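Local coordinates for protein succinate-semialdehyde dehydrogenase (NAD(P)(+)) (PDB 3RH9) that probably oxidises succinate semialdehyde to succinate with NAD+ or NADP+ as cofactor, as a member of the aldehyde dehydrogenase family, at residues A[78-83]-A[198-203]; A[89-94]-A[108-113]; A[154-157]-A[162-165]; A[14-19]-A[51-56]. All coordinates share one frame; numbering follows the deposited sequence.

Contact 1 of 4, residues A[78-83]-A[198-203]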
loop_
_atom_site.group_PDB
_atom_site.type_symbol
_atom_site.label_atom_id
_atom_site.label_comp_id
_atom_site.label_asym_id
_atom_site.label_seq_id
_atom_site.Cartn_x
_atom_site.Cartn_y
_atom_site.Cartn_z
ATOM N N GLU A 78 -23.935 -11.575 4.542
ATOM C CA GLU A 78 -25.333 -11.615 4.112
ATOM C C GLU A 78 -26.280 -11.195 5.231
ATOM O O GLU A 78 -27.186 -10.383 5.011
ATOM C CB GLU A 78 -25.698 -12.996 3.584
ATOM C CG GLU A 78 -25.392 -13.193 2.107
ATOM C CD GLU A 78 -25.313 -14.667 1.712
ATOM O OE1 GLU A 78 -25.582 -15.556 2.564
ATOM O OE2 GLU A 78 -24.967 -14.934 0.540
ATOM N N ASP A 79 -26.059 -11.751 6.424
ATOM C CA ASP A 79 -26.824 -11.379 7.602
ATOM C C ASP A 79 -26.672 -9.884 7.925
ATOM O O ASP A 79 -27.659 -9.197 8.156
ATOM C CB ASP A 79 -26.418 -12.227 8.816
ATOM C CG ASP A 79 -26.906 -13.673 8.731
ATOM O OD1 ASP A 79 -27.638 -14.022 7.768
ATOM O OD2 ASP A 79 -26.549 -14.465 9.649
ATOM N N ILE A 80 -25.440 -9.386 7.955
ATOM C CA ILE A 80 -25.223 -7.967 8.216
ATOM C C ILE A 80 -25.916 -7.091 7.169
ATOM O O ILE A 80 -26.580 -6.119 7.508
ATOM C CB ILE A 80 -23.734 -7.610 8.290
ATOM C CG1 ILE A 80 -23.095 -8.247 9.528
ATOM C CG2 ILE A 80 -23.554 -6.117 8.340
ATOM C CD1 ILE A 80 -21.576 -8.268 9.505
ATOM N N ARG A 81 -25.778 -7.449 5.898
ATOM C CA ARG A 81 -26.419 -6.685 4.835
ATOM C C ARG A 81 -27.932 -6.619 5.030
ATOM O O ARG A 81 -28.558 -5.592 4.751
ATOM C CB ARG A 81 -26.081 -7.265 3.463
ATOM C CG ARG A 81 -26.935 -6.730 2.329
ATOM C CD ARG A 81 -27.979 -7.739 1.926
ATOM N NE ARG A 81 -27.435 -8.742 1.015
ATOM C CZ ARG A 81 -27.817 -10.018 0.981
ATOM N NH1 ARG A 81 -28.740 -10.465 1.825
ATOM N NH2 ARG A 81 -27.265 -10.853 0.106
ATOM N N ASP A 82 -28.504 -7.719 5.513
ATOM C CA ASP A 82 -29.928 -7.804 5.795
ATOM C C ASP A 82 -30.273 -7.051 7.073
ATOM O O ASP A 82 -31.296 -6.371 7.139
ATOM C CB ASP A 82 -30.363 -9.269 5.928
ATOM C CG ASP A 82 -30.351 -10.015 4.598
ATOM O OD1 ASP A 82 -30.229 -9.349 3.546
ATOM O OD2 ASP A 82 -30.461 -11.267 4.605
ATOM N N GLY A 83 -29.431 -7.182 8.093
ATOM C CA GLY A 83 -29.611 -6.441 9.330
ATOM C C GLY A 83 -29.662 -4.932 9.102
ATOM O O GLY A 83 -30.537 -4.238 9.622
ATOM N N ASP A 198 -24.870 -7.731 17.064
ATOM C CA ASP A 198 -24.753 -8.479 18.294
ATOM C C ASP A 198 -25.744 -9.632 18.284
ATOM O O ASP A 198 -25.622 -10.576 19.053
ATOM C CB ASP A 198 -25.052 -7.534 19.448
ATOM C CG ASP A 198 -25.147 -8.242 20.771
ATOM O OD1 ASP A 198 -24.309 -9.138 21.015
ATOM O OD2 ASP A 198 -26.055 -7.892 21.566
ATOM N N LYS A 199 -26.723 -9.554 17.390
ATOM C CA LYS A 199 -27.787 -10.544 17.332
ATOM C C LYS A 199 -27.686 -11.380 16.073
ATOM O O LYS A 199 -28.696 -11.835 15.543
ATOM C CB LYS A 199 -29.151 -9.856 17.420
ATOM C CG LYS A 199 -29.315 -9.104 18.732
ATOM C CD LYS A 199 -30.674 -8.430 18.879
ATOM C CE LYS A 199 -30.686 -7.493 20.110
ATOM N NZ LYS A 199 -30.026 -8.057 21.334
ATOM N N LEU A 200 -26.464 -11.596 15.611
ATOM C CA LEU A 200 -26.251 -12.282 14.352
ATOM C C LEU A 200 -25.299 -13.470 14.485
ATOM O O LEU A 200 -24.864 -14.050 13.480
ATOM C CB LEU A 200 -25.732 -11.301 13.313
ATOM C CG LEU A 200 -26.715 -10.219 12.883
ATOM C CD1 LEU A 200 -26.136 -9.427 11.721
ATOM C CD2 LEU A 200 -28.027 -10.848 12.499
ATOM N N ASP A 201 -24.968 -13.833 15.720
ATOM C CA ASP A 201 -24.124 -14.996 15.936
ATOM C C ASP A 201 -22.757 -14.927 15.253
ATOM O O ASP A 201 -22.268 -15.921 14.719
ATOM C CB ASP A 201 -24.855 -16.257 15.482
ATOM C CG ASP A 201 -25.202 -17.172 16.637
ATOM O OD1 ASP A 201 -24.562 -17.050 17.717
ATOM O OD2 ASP A 201 -26.115 -18.014 16.459
ATOM N N LEU A 202 -22.143 -13.751 15.269
ATOM C CA LEU A 202 -20.760 -13.618 14.852
ATOM C C LEU A 202 -19.904 -14.273 15.926
ATOM O O LEU A 202 -20.310 -14.321 17.089
ATOM C CB LEU A 202 -20.389 -12.140 14.721
ATOM C CG LEU A 202 -20.709 -11.440 13.395
ATOM C CD1 LEU A 202 -21.928 -12.049 12.697
ATOM C CD2 LEU A 202 -20.893 -9.930 13.596
ATOM N N PRO A 203 -18.723 -14.791 15.546
ATOM C CA PRO A 203 -17.751 -15.302 16.529
ATOM C C PRO A 203 -17.328 -14.240 17.555
ATOM O O PRO A 203 -17.105 -13.085 17.201
ATOM C CB PRO A 203 -16.545 -15.695 15.665
ATOM C CG PRO A 203 -17.111 -15.926 14.297
ATOM C CD PRO A 203 -18.302 -15.028 14.150
#

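Contact 2 of 4, residues A[89-94]-A[108-113]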
loop_
_atom_site.group_PDB
_atom_site.type_symbol
_atom_site.label_atom_id
_atom_site.label_comp_id
_atom_site.label_asym_id
_atom_site.label_seq_id
_atom_site.Cartn_x
_atom_site.Cartn_y
_atom_site.Cartn_z
ATOM N N GLU A 89 -34.453 2.461 9.268
ATOM C CA GLU A 89 -35.115 3.696 9.633
ATOM C C GLU A 89 -34.704 4.187 11.015
ATOM O O GLU A 89 -34.624 5.397 11.245
ATOM C CB GLU A 89 -36.633 3.560 9.508
ATOM C CG GLU A 89 -37.425 4.533 10.355
ATOM C CD GLU A 89 -38.910 4.476 10.069
ATOM O OE1 GLU A 89 -39.280 4.150 8.919
ATOM O OE2 GLU A 89 -39.706 4.768 10.990
ATOM N N GLU A 90 -34.422 3.261 11.928
ATOM C CA GLU A 90 -34.016 3.644 13.287
ATOM C C GLU A 90 -32.539 4.023 13.377
ATOM O O GLU A 90 -32.137 4.822 14.233
ATOM C CB GLU A 90 -34.341 2.537 14.291
ATOM C CG GLU A 90 -33.812 2.794 15.692
ATOM C CD GLU A 90 -34.445 4.007 16.374
ATOM O OE1 GLU A 90 -34.059 4.319 17.523
ATOM O OE2 GLU A 90 -35.335 4.646 15.767
ATOM N N ILE A 91 -31.729 3.441 12.497
ATOM C CA ILE A 91 -30.325 3.822 12.404
ATOM C C ILE A 91 -30.256 5.181 11.717
ATOM O O ILE A 91 -29.553 6.080 12.166
ATOM C CB ILE A 91 -29.506 2.777 11.643
ATOM C CG1 ILE A 91 -29.389 1.507 12.477
ATOM C CG2 ILE A 91 -28.135 3.320 11.306
ATOM C CD1 ILE A 91 -28.775 0.370 11.755
ATOM N N GLY A 92 -31.020 5.321 10.641
ATOM C CA GLY A 92 -31.235 6.615 10.022
ATOM C C GLY A 92 -31.639 7.689 11.022
ATOM O O GLY A 92 -31.238 8.839 10.888
ATOM N N ARG A 93 -32.424 7.324 12.034
ATOM C CA ARG A 93 -32.862 8.302 13.034
ATOM C C ARG A 93 -31.689 8.768 13.865
ATOM O O ARG A 93 -31.402 9.965 13.942
ATOM C CB ARG A 93 -33.938 7.730 13.954
ATOM C CG ARG A 93 -34.726 8.801 14.684
ATOM C CD ARG A 93 -35.800 8.216 15.591
ATOM N NE ARG A 93 -35.232 7.363 16.638
ATOM C CZ ARG A 93 -35.135 7.698 17.921
ATOM N NH1 ARG A 93 -35.585 8.873 18.335
ATOM N NH2 ARG A 93 -34.599 6.851 18.793
ATOM N N ILE A 94 -31.015 7.810 14.484
ATOM C CA ILE A 94 -29.832 8.092 15.286
ATOM C C ILE A 94 -28.750 8.816 14.475
ATOM O O ILE A 94 -28.033 9.673 14.991
ATOM C CB ILE A 94 -29.264 6.790 15.884
ATOM C CG1 ILE A 94 -30.307 6.145 16.799
ATOM C CG2 ILE A 94 -27.991 7.062 16.649
ATOM C CD1 ILE A 94 -30.172 4.648 16.932
ATOM N N GLY A 108 -31.020 6.543 3.493
ATOM C CA GLY A 108 -30.365 6.177 2.258
ATOM C C GLY A 108 -28.927 5.753 2.471
ATOM O O GLY A 108 -28.421 4.922 1.710
ATOM N N GLU A 109 -28.269 6.320 3.489
ATOM C CA GLU A 109 -26.873 5.995 3.773
ATOM C C GLU A 109 -26.781 4.579 4.306
ATOM O O GLU A 109 -25.813 3.854 4.049
ATOM C CB GLU A 109 -26.221 6.970 4.767
ATOM C CG GLU A 109 -24.737 6.605 5.074
ATOM C CD GLU A 109 -24.051 7.518 6.104
ATOM O OE1 GLU A 109 -24.497 8.673 6.280
ATOM O OE2 GLU A 109 -23.054 7.088 6.736
ATOM N N VAL A 110 -27.802 4.185 5.056
ATOM C CA VAL A 110 -27.904 2.821 5.545
ATOM C C VAL A 110 -28.064 1.879 4.362
ATOM O O VAL A 110 -27.485 0.804 4.353
ATOM C CB VAL A 110 -29.070 2.675 6.508
ATOM C CG1 VAL A 110 -29.254 1.233 6.863
ATOM C CG2 VAL A 110 -28.816 3.503 7.745
ATOM N N ASP A 111 -28.820 2.299 3.354
ATOM C CA ASP A 111 -29.000 1.484 2.160
ATOM C C ASP A 111 -27.664 1.301 1.469
ATOM O O ASP A 111 -27.250 0.187 1.118
ATOM C CB ASP A 111 -29.965 2.152 1.189
ATOM C CG ASP A 111 -31.412 2.065 1.643
ATOM O OD1 ASP A 111 -31.681 1.361 2.646
ATOM O OD2 ASP A 111 -32.276 2.693 0.986
ATOM N N TYR A 112 -26.997 2.428 1.276
ATOM C CA TYR A 112 -25.687 2.475 0.667
ATOM C C TYR A 112 -24.675 1.549 1.377
ATOM O O TYR A 112 -23.928 0.808 0.725
ATOM C CB TYR A 112 -25.225 3.916 0.712
ATOM C CG TYR A 112 -23.859 4.155 0.169
ATOM C CD1 TYR A 112 -23.637 4.222 -1.202
ATOM C CD2 TYR A 112 -22.791 4.349 1.021
ATOM C CE1 TYR A 112 -22.381 4.465 -1.710
ATOM C CE2 TYR A 112 -21.530 4.595 0.527
ATOM C CZ TYR A 112 -21.331 4.651 -0.838
ATOM O OH TYR A 112 -20.069 4.886 -1.320
ATOM N N ALA A 113 -24.658 1.606 2.709
ATOM C CA ALA A 113 -23.802 0.749 3.528
ATOM C C ALA A 113 -24.090 -0.730 3.292
ATOM O O ALA A 113 -23.181 -1.566 3.296
ATOM C CB ALA A 113 -23.981 1.078 5.010
#

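Contact 3 of 4, residues A[154-157]-A[162-165]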
loop_
_atom_site.group_PDB
_atom_site.type_symbol
_atom_site.label_atom_id
_atom_site.label_comp_id
_atom_site.label_asym_id
_atom_site.label_seq_id
_atom_site.Cartn_x
_atom_site.Cartn_y
_atom_site.Cartn_z
ATOM N N ILE A 154 -10.738 2.780 11.601
ATOM C CA ILE A 154 -10.958 4.125 12.131
ATOM C C ILE A 154 -11.709 5.009 11.146
ATOM O O ILE A 154 -11.253 5.222 10.009
ATOM C CB ILE A 154 -9.626 4.789 12.511
ATOM C CG1 ILE A 154 -8.704 3.763 13.156
ATOM C CG2 ILE A 154 -9.839 5.967 13.436
ATOM C CD1 ILE A 154 -7.404 4.364 13.639
ATOM N N VAL A 155 -12.861 5.524 11.579
ATOM C CA VAL A 155 -13.755 6.252 10.675
ATOM C C VAL A 155 -14.109 7.642 11.204
ATOM O O VAL A 155 -14.027 7.878 12.405
ATOM C CB VAL A 155 -15.038 5.443 10.368
ATOM C CG1 VAL A 155 -14.678 4.087 9.745
ATOM C CG2 VAL A 155 -15.874 5.268 11.626
ATOM N N PRO A 156 -14.478 8.577 10.299
ATOM C CA PRO A 156 -14.790 9.952 10.676
ATOM C C PRO A 156 -16.276 10.089 10.917
ATOM O O PRO A 156 -17.006 9.104 10.863
ATOM C CB PRO A 156 -14.429 10.748 9.414
ATOM C CG PRO A 156 -14.138 9.766 8.354
ATOM C CD PRO A 156 -14.568 8.421 8.840
ATOM N N TRP A 157 -16.731 11.307 11.151
ATOM C CA TRP A 157 -18.148 11.530 11.330
ATOM C C TRP A 157 -18.891 11.744 10.011
ATOM O O TRP A 157 -20.117 11.716 10.019
ATOM C CB TRP A 157 -18.398 12.702 12.286
ATOM C CG TRP A 157 -17.607 13.923 11.937
ATOM C CD1 TRP A 157 -16.477 14.369 12.546
ATOM C CD2 TRP A 157 -17.875 14.835 10.871
ATOM N NE1 TRP A 157 -16.022 15.505 11.932
ATOM C CE2 TRP A 157 -16.864 15.814 10.899
ATOM C CE3 TRP A 157 -18.881 14.924 9.903
ATOM C CZ2 TRP A 157 -16.829 16.875 10.000
ATOM C CZ3 TRP A 157 -18.842 15.967 9.008
ATOM C CH2 TRP A 157 -17.823 16.934 9.061
ATOM N N GLY A 162 -21.773 4.715 6.506
ATOM C CA GLY A 162 -21.212 4.385 5.206
ATOM C C GLY A 162 -19.736 4.006 5.241
ATOM O O GLY A 162 -19.336 2.984 4.678
HETATM N N MSE A 163 -18.927 4.835 5.899
HETATM C CA MSE A 163 -17.502 4.567 6.012
HETATM C C MSE A 163 -17.244 3.166 6.543
HETATM O O MSE A 163 -16.665 2.329 5.851
HETATM C CB MSE A 163 -16.809 5.590 6.918
HETATM C CG MSE A 163 -16.720 6.977 6.327
HETATM SE SE MSE A 163 -16.272 6.904 4.421
HETATM C CE MSE A 163 -16.184 8.848 4.114
ATOM N N ILE A 164 -17.672 2.912 7.775
ATOM C CA ILE A 164 -17.381 1.642 8.407
ATOM C C ILE A 164 -17.799 0.464 7.522
ATOM O O ILE A 164 -17.151 -0.577 7.532
ATOM C CB ILE A 164 -18.051 1.531 9.774
ATOM C CG1 ILE A 164 -17.443 0.360 10.554
ATOM C CG2 ILE A 164 -19.548 1.365 9.600
ATOM C CD1 ILE A 164 -15.920 0.319 10.528
ATOM N N ALA A 165 -18.868 0.643 6.749
ATOM C CA ALA A 165 -19.404 -0.431 5.912
ATOM C C ALA A 165 -18.413 -0.854 4.836
ATOM O O ALA A 165 -18.301 -2.040 4.519
ATOM C CB ALA A 165 -20.719 -0.016 5.284
#

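Contact 4 of 4, residues A[14-19]-A[51-56]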
loop_
_atom_site.group_PDB
_atom_site.type_symbol
_atom_site.label_atom_id
_atom_site.label_comp_id
_atom_site.label_asym_id
_atom_site.label_seq_id
_atom_site.Cartn_x
_atom_site.Cartn_y
_atom_site.Cartn_z
ATOM N N GLY A 14 -18.784 0.094 25.177
ATOM C CA GLY A 14 -18.000 -0.598 24.175
ATOM C C GLY A 14 -18.480 -2.005 23.900
ATOM O O GLY A 14 -19.483 -2.467 24.445
ATOM N N TYR A 15 -17.758 -2.695 23.035
ATOM C CA TYR A 15 -18.120 -4.050 22.681
ATOM C C TYR A 15 -16.865 -4.852 22.475
ATOM O O TYR A 15 -16.225 -4.760 21.430
ATOM C CB TYR A 15 -18.945 -4.070 21.403
ATOM C CG TYR A 15 -19.587 -5.407 21.107
ATOM C CD1 TYR A 15 -18.910 -6.389 20.389
ATOM C CD2 TYR A 15 -20.871 -5.682 21.544
ATOM C CE1 TYR A 15 -19.502 -7.604 20.108
ATOM C CE2 TYR A 15 -21.476 -6.900 21.273
ATOM C CZ TYR A 15 -20.790 -7.853 20.553
ATOM O OH TYR A 15 -21.411 -9.047 20.284
ATOM N N ILE A 16 -16.516 -5.643 23.480
ATOM C CA ILE A 16 -15.294 -6.417 23.439
ATOM C C ILE A 16 -15.599 -7.887 23.624
ATOM O O ILE A 16 -16.223 -8.276 24.623
ATOM C CB ILE A 16 -14.355 -5.972 24.548
ATOM C CG1 ILE A 16 -13.864 -4.558 24.268
ATOM C CG2 ILE A 16 -13.216 -6.941 24.697
ATOM C CD1 ILE A 16 -13.025 -3.975 25.401
ATOM N N GLY A 17 -15.161 -8.693 22.658
ATOM C CA GLY A 17 -15.209 -10.140 22.767
ATOM C C GLY A 17 -16.594 -10.714 22.990
ATOM O O GLY A 17 -16.752 -11.750 23.633
ATOM N N GLY A 18 -17.601 -10.033 22.454
ATOM C CA GLY A 18 -18.967 -10.521 22.495
ATOM C C GLY A 18 -19.779 -9.779 23.537
ATOM O O GLY A 18 -21.005 -9.826 23.526
ATOM N N ARG A 19 -19.080 -9.092 24.437
ATOM C CA ARG A 19 -19.714 -8.455 25.572
ATOM C C ARG A 19 -19.794 -6.958 25.388
ATOM O O ARG A 19 -18.872 -6.335 24.851
ATOM C CB ARG A 19 -18.922 -8.722 26.849
ATOM C CG ARG A 19 -18.676 -10.167 27.148
ATOM C CD ARG A 19 -18.020 -10.332 28.514
ATOM N NE ARG A 19 -17.918 -11.747 28.825
ATOM C CZ ARG A 19 -17.030 -12.566 28.264
ATOM N NH1 ARG A 19 -16.155 -12.091 27.374
ATOM N NH2 ARG A 19 -17.014 -13.860 28.586
ATOM N N VAL A 51 -8.901 -0.853 25.150
ATOM C CA VAL A 51 -8.485 -0.944 23.756
ATOM C C VAL A 51 -7.555 -2.151 23.565
ATOM O O VAL A 51 -7.623 -2.826 22.547
ATOM C CB VAL A 51 -7.825 0.364 23.258
ATOM C CG1 VAL A 51 -7.551 0.278 21.798
ATOM C CG2 VAL A 51 -8.729 1.537 23.511
ATOM N N VAL A 52 -6.709 -2.432 24.557
ATOM C CA VAL A 52 -5.857 -3.613 24.529
ATOM C C VAL A 52 -6.674 -4.909 24.638
ATOM O O VAL A 52 -6.349 -5.921 24.003
ATOM C CB VAL A 52 -4.792 -3.569 25.638
ATOM C CG1 VAL A 52 -3.961 -4.835 25.627
ATOM C CG2 VAL A 52 -3.899 -2.352 25.470
ATOM N N ALA A 53 -7.738 -4.877 25.436
ATOM C CA ALA A 53 -8.658 -6.012 25.524
ATOM C C ALA A 53 -9.312 -6.271 24.174
ATOM O O ALA A 53 -9.393 -7.414 23.718
ATOM C CB ALA A 53 -9.726 -5.767 26.582
ATOM N N ALA A 54 -9.795 -5.199 23.551
ATOM C CA ALA A 54 -10.369 -5.277 22.211
ATOM C C ALA A 54 -9.472 -6.085 21.285
ATOM O O ALA A 54 -9.947 -6.965 20.559
ATOM C CB ALA A 54 -10.583 -3.884 21.642
ATOM N N VAL A 55 -8.175 -5.766 21.310
ATOM C CA VAL A 55 -7.200 -6.423 20.450
ATOM C C VAL A 55 -7.015 -7.887 20.851
ATOM O O VAL A 55 -7.010 -8.766 19.998
ATOM C CB VAL A 55 -5.847 -5.692 20.449
ATOM C CG1 VAL A 55 -4.875 -6.401 19.541
ATOM C CG2 VAL A 55 -6.023 -4.261 19.988
ATOM N N GLU A 56 -6.875 -8.149 22.147
ATOM C CA GLU A 56 -6.709 -9.521 22.608
ATOM C C GLU A 56 -7.890 -10.376 22.154
ATOM O O GLU A 56 -7.711 -11.538 21.778
ATOM C CB GLU A 56 -6.551 -9.588 24.121
ATOM C CG GLU A 56 -5.350 -8.829 24.651
ATOM C CD GLU A 56 -5.424 -8.571 26.169
ATOM O OE1 GLU A 56 -6.537 -8.671 26.764
ATOM O OE2 GLU A 56 -4.360 -8.265 26.768
#

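Contact 1 of 4, residues A[78-83]-A[198-203]
A modest apolar helix-to-loop contact, partly buried near the periphery of the chain, forms where Leu200 leans on Asp79 and Ile80 of helix 70-86. Its partner segment 198-203 is the irregular connection between helix 188-197 and strand 207-209. Most of the touching is done by one methyl: CD1 of Leu200 comes down on the helix backbone, 3.8 Å from Ile80 N and 3.9 Å from Asp79 C. CG of Leu200 stands anti to the carbonyl carbon (chi1 -67°), and an extended second torsion (chi2 -173°) carries CD1 out to the helix. Flanking this spot are two side-chain carbons, Asp79 CB at 4.0 Å from Leu200 CD1 and Ile80 CG1 at 3.9 Å from the same methyl. The side chains of Ile80 and Leu200 cross nearly at a right angle. Further along the loop, Leu202 adds a looser touch, its CD2 lying 4.5 Å from Ile80 CD1. No hydrogen bond links the segments. Asp79 contributes its CB here, while its carboxylate pairs with Lys75. Ile80 also packs on Phe193 and Met197 of helix 188-197 and on Phe117 of helix 103-123. The loop is the return from helix to strand in a beta-alpha-beta crossover between parallel strands 178-181 and 207-209; helix 70-86 packs against this return, and the crossover is consistent with the Rossmann-like cofactor domain of aldehyde dehydrogenases.

Contact 2 of 4, residues A[89-94]-A[108-113]
Ile91 and Val110 meet through branched aliphatic groups, and the flat groups of the two helices lie off to the sides of this touch. The guanidinium of Arg93 has the carboxylate carbon of Glu90 at its edge, close to its plane. The NE of Arg93 bonds to OE2 of Glu90 at 2.9 Å, approaching on the syn side but 28° out of the carboxylate plane, while the carboxylate oxygen is itself tilted 21° from the guanidinium plane. This salt bridge therefore stays within helix 88-99, on a part of it that does not touch segment 108-113. In the other helix, the ring of Tyr112 meets Phe116 edge-to-face, again outside the contact.

The contact itself is small and buried. CG2 of Ile91 meets CG2 of Val110 at 3.6 Å, and CB of Ile91 lies 4.0 Å from that same valine methyl. CG1 of Ile91 stands beside the backbone N (chi1 -70°), which puts CG2 anti to that N, and CG2 is the branch that meets Val110; the two side chains cross at roughly a right angle. Beside them the backbone of Gly92 comes near, its N lying 4.1 Å from Val110 CG2, with no side chain in between. No hydrogen bond crosses. Around the pair, Ile91 also packs on Thr189 and Ala192 of helix 188-197, and Val110 on Arg88. A single methyl-to-methyl touch beside a glycine joins the successive helices 88-99 and 103-123, part of the helical packing of the aldehyde dehydrogenase fold.

Contact 3 of 4, residues A[154-157]-A[162-165]
Val155 and Pro156 form two adjoining bumps that fit against the first turn of helix 162-174, at Met163 and Ile164. The first bump is CG1 of Val155. It enters a shallow hollow whose floor is the helix backbone, with Ile164 N 3.8 Å from Val155 CG1, and whose walls are side-chain carbons: Met163 CB at 3.8 Å from that methyl and Ile164 CD1 at 4.0 Å from it. CD1 reaches this place because the isoleucine chain, with CG1 anti to the backbone N (chi1 -166°), bends at its second torsion (chi2 47°). The second bump is the CD corner of the Pro156 ring, which abuts the base of the Met163 chain, 3.6 Å from CG and 4.1 Å from CB of Met163. Proline and methionine cross at about a right angle, whereas Val155 and Met163 slide past each other in opposite directions.

Met163, modelled as selenomethionine, is bent about its CB-CG bond (chi2 -41°), with Pro156 CD lying against CG. Thr233 of strand 229-233 touches both Met163 and Pro156. The contact is entirely apolar, with no hydrogen bond between the segments. About 4 Å separates the side chain of Met163 from that of Glu256, the predicted active-site glutamate. Strand 151-154, this loop and helix 162-174 open a beta-alpha-beta crossover to the parallel strand 178-181, and Pro156 and Trp157 begin the Pro-Trp-Asn-Phe-Pro sequence whose asparagine, in relatives, helps form the oxyanion hole, consistent with the strand-to-helix turn beside the catalytic centre in aldehyde dehydrogenases.

Contact 4 of 4, residues A[14-19]-A[51-56]
Apolar packing carries this contact: Ile16 presses against Ala53 and Ala54 on one side of helix 48-61. CD1 of Ile16 lies 3.9 Å from Ala53 CB and equally far from Ala54 N, while CG1 of Ile16 runs past Ala54, 4.1 Å from its CA. The other branch, CG2 of Ile16, rests 4.0 Å from Ala53 O. CG1 stands anti to the carbonyl carbon (chi1 -68°) and CG2 anti to the backbone N, and both branches face the helix. An alanine here has neither branch, which would probably open a gap over Ala53 and Ala54 and leave the strand held less firmly against the helix.

No hydrogen bond crosses between the segments. The turn is closed by its own backbone: Ile16 N bonds to Arg19 O at 2.8 Å and Arg19 N to Ile16 O at 3.0 Å, a type I' turn through Gly17 and Gly18 that joins strands 14-16 and 19-21 into a two-residue beta-hairpin. Ala54 also packs on Val179 of strand 178-181, as does Val55, whose CB points away from the hairpin. With two small alanines letting the strand come close, the attachment of the hairpin at this point rests on dispersion and on the burial of one isoleucine.

Contacts 2 and 3 join directly: Glu109 OE2 lies 2.7 Å from Gly162 N, a probable hydrogen bond at the start of helix 162-174, and Ala113 CB packs 3.5 Å from Ala165 CB. Contacts 1 and 4 are likewise tied, by a probable hydrogen bond of 3.0 Å between Tyr15 OH and Asp198 OD1. Between contacts 1 and 2 the nearest atoms are about 5 Å apart, without touching, although helices 70-86 and 88-99 follow each other in the chain; both contacts 2 and 3 are nested within the loop that contact 1 closes. Contact 3 is the one beside the predicted active site at Glu256, and the centre of contact 4 lies about 19 Å from that of contact 3.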